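Local coordinates for protein haloacid delahogenase-like family hydrolase (Xanthomonas campestris pv. campestris, PDB 2PKE) that probably acts as a metal-dependent phosphatase of the haloacid dehalogenase-like family, with a magnesium ion bound at its presumed active site, at residues S78-A83 with R98-G103. Sequence-based numbering, arbitrary orientation.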
loop_
_atom_site.group_PDB
_atom_site.type_symbol
_atom_site.label_atom_id
_atom_site.label_comp_id
_atom_site.label_asym_id
_atom_site.label_seq_id
_atom_site.Cartn_x
_atom_site.Cartn_y
_atom_site.Cartn_z
ATOM N N SER A 78 -2.005 10.225 -14.522
ATOM C CA SER A 78 -1.321 11.484 -14.877
ATOM C C SER A 78 -1.047 11.557 -16.399
ATOM O O SER A 78 -1.121 12.610 -16.988
ATOM C CB SER A 78 -0.050 11.630 -14.084
ATOM O OG SER A 78 -0.318 11.747 -12.674
HETATM N N MSE A 79 -0.715 10.431 -17.023
HETATM C CA MSE A 79 -0.528 10.372 -18.477
HETATM C C MSE A 79 -1.807 10.663 -19.194
HETATM O O MSE A 79 -1.772 11.264 -20.231
HETATM C CB MSE A 79 -0.021 9.006 -18.934
HETATM C CG MSE A 79 1.440 8.761 -18.617
HETATM SE SE MSE A 79 1.995 7.046 -19.318
HETATM C CE MSE A 79 3.899 7.448 -19.200
ATOM N N ILE A 80 -2.935 10.182 -18.702
ATOM C CA ILE A 80 -4.214 10.399 -19.396
ATOM C C ILE A 80 -4.480 11.915 -19.375
ATOM O O ILE A 80 -4.782 12.562 -20.416
ATOM C CB ILE A 80 -5.404 9.575 -18.770
ATOM C CG1 ILE A 80 -5.293 8.073 -19.146
ATOM C CG2 ILE A 80 -6.761 10.152 -19.238
ATOM C CD1 ILE A 80 -5.965 7.078 -18.162
ATOM N N GLU A 81 -4.337 12.472 -18.183
ATOM C CA GLU A 81 -4.582 13.887 -17.944
ATOM C C GLU A 81 -3.659 14.753 -18.796
ATOM O O GLU A 81 -4.081 15.724 -19.415
ATOM C CB GLU A 81 -4.424 14.125 -16.446
ATOM C CG GLU A 81 -5.117 15.318 -15.893
ATOM C CD GLU A 81 -5.458 15.144 -14.411
ATOM O OE1 GLU A 81 -4.559 14.779 -13.614
ATOM O OE2 GLU A 81 -6.634 15.366 -14.051
ATOM N N THR A 82 -2.393 14.381 -18.854
ATOM C CA THR A 82 -1.415 15.092 -19.687
ATOM C C THR A 82 -1.731 15.045 -21.187
ATOM O O THR A 82 -1.584 16.062 -21.897
ATOM C CB THR A 82 -0.023 14.501 -19.513
ATOM O OG1 THR A 82 0.341 14.466 -18.124
ATOM C CG2 THR A 82 1.001 15.330 -20.253
ATOM N N ALA A 83 -2.129 13.863 -21.691
ATOM C CA ALA A 83 -2.487 13.700 -23.131
ATOM C C ALA A 83 -3.689 14.514 -23.535
ATOM O O ALA A 83 -3.722 15.088 -24.643
ATOM C CB ALA A 83 -2.729 12.233 -23.470
ATOM N N ARG A 98 -5.139 2.950 -25.146
ATOM C CA ARG A 98 -3.721 2.598 -25.304
ATOM C C ARG A 98 -2.827 3.095 -24.169
ATOM O O ARG A 98 -1.887 2.433 -23.776
ATOM C CB ARG A 98 -3.200 3.067 -26.679
ATOM C CG ARG A 98 -3.501 2.086 -27.755
ATOM C CD ARG A 98 -3.582 2.666 -29.120
ATOM N NE ARG A 98 -2.549 3.635 -29.477
ATOM C CZ ARG A 98 -1.478 3.395 -30.229
ATOM N NH1 ARG A 98 -1.201 2.178 -30.676
ATOM N NH2 ARG A 98 -0.653 4.391 -30.529
ATOM N N ILE A 99 -3.130 4.252 -23.616
ATOM C CA ILE A 99 -2.424 4.731 -22.431
ATOM C C ILE A 99 -2.763 3.834 -21.232
ATOM O O ILE A 99 -1.862 3.454 -20.464
ATOM C CB ILE A 99 -2.772 6.163 -22.127
ATOM C CG1 ILE A 99 -2.210 7.080 -23.238
ATOM C CG2 ILE A 99 -2.237 6.581 -20.742
ATOM C CD1 ILE A 99 -2.649 8.488 -23.119
ATOM N N VAL A 100 -4.036 3.479 -21.052
ATOM C CA VAL A 100 -4.375 2.563 -19.954
ATOM C C VAL A 100 -3.576 1.256 -20.094
ATOM O O VAL A 100 -3.113 0.721 -19.097
ATOM C CB VAL A 100 -5.886 2.250 -19.866
ATOM C CG1 VAL A 100 -6.157 1.095 -18.830
ATOM C CG2 VAL A 100 -6.689 3.541 -19.566
ATOM N N GLU A 101 -3.418 0.742 -21.310
ATOM C CA GLU A 101 -2.643 -0.496 -21.539
ATOM C C GLU A 101 -1.186 -0.348 -21.191
ATOM O O GLU A 101 -0.604 -1.265 -20.636
ATOM C CB GLU A 101 -2.742 -0.997 -22.968
ATOM C CG GLU A 101 -4.154 -1.358 -23.392
ATOM C CD GLU A 101 -4.694 -2.623 -22.733
ATOM O OE1 GLU A 101 -3.944 -3.302 -21.987
ATOM O OE2 GLU A 101 -5.884 -2.933 -22.988
ATOM N N ILE A 102 -0.587 0.795 -21.498
ATOM C CA ILE A 102 0.762 1.074 -21.031
ATOM C C ILE A 102 0.838 0.856 -19.529
ATOM O O ILE A 102 1.758 0.248 -18.998
ATOM C CB ILE A 102 1.206 2.529 -21.312
ATOM C CG1 ILE A 102 1.242 2.814 -22.808
ATOM C CG2 ILE A 102 2.621 2.758 -20.739
ATOM C CD1 ILE A 102 1.617 4.245 -23.119
ATOM N N GLY A 103 -0.138 1.399 -18.835
ATOM C CA GLY A 103 -0.153 1.296 -17.401
ATOM C C GLY A 103 -0.355 -0.123 -16.942
ATOM O O GLY A 103 0.288 -0.548 -15.991
#
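Between M79 and I99, as elsewhere across the contact, no aromatic ring or side-chain amide meets the partner helix; I99 CD1 lies 4.1 Å from M79 O, and otherwise the helices meet through aliphatic branches, with no hydrogen bond across. The carbonyl of S78 is gripped from opposite faces of its plane: T82 N takes one in the usual helical bond, while T82 OG1 comes in above the other at 2.6 Å from S78 O, 36° out of plane. I99 makes three of the four side-chain contacts. Its CG2, anti to the backbone N, settles against M79 CB at 3.7 Å and I80 CG1 at 3.8 Å, and its other branch carries CD1 to A83 CB, also at 3.8 Å. Next to it, the I80 and V100 side chains cross obliquely, I80 CD1 touching V100 CG2 at 3.9 Å. The selenomethionine chain of M79 runs extended beyond CG and leaves SE 4.6 Å from I102 CG2, a loose approach. These nearly antiparallel helices, axes 154° apart, belong to the helical cap inserted after the first strand of the Rossmann-like core, a C1-type arrangement, well away from the magnesium held by D19, D21 and N187. Helix 28-42 packs on I99 and I102 through I41, and helix 57-68 covers T82. On the I80 and V100 side the second subunit closes in: its I96 packs on I80, its F68 on V100, and its R104 forms a salt bridge with E81.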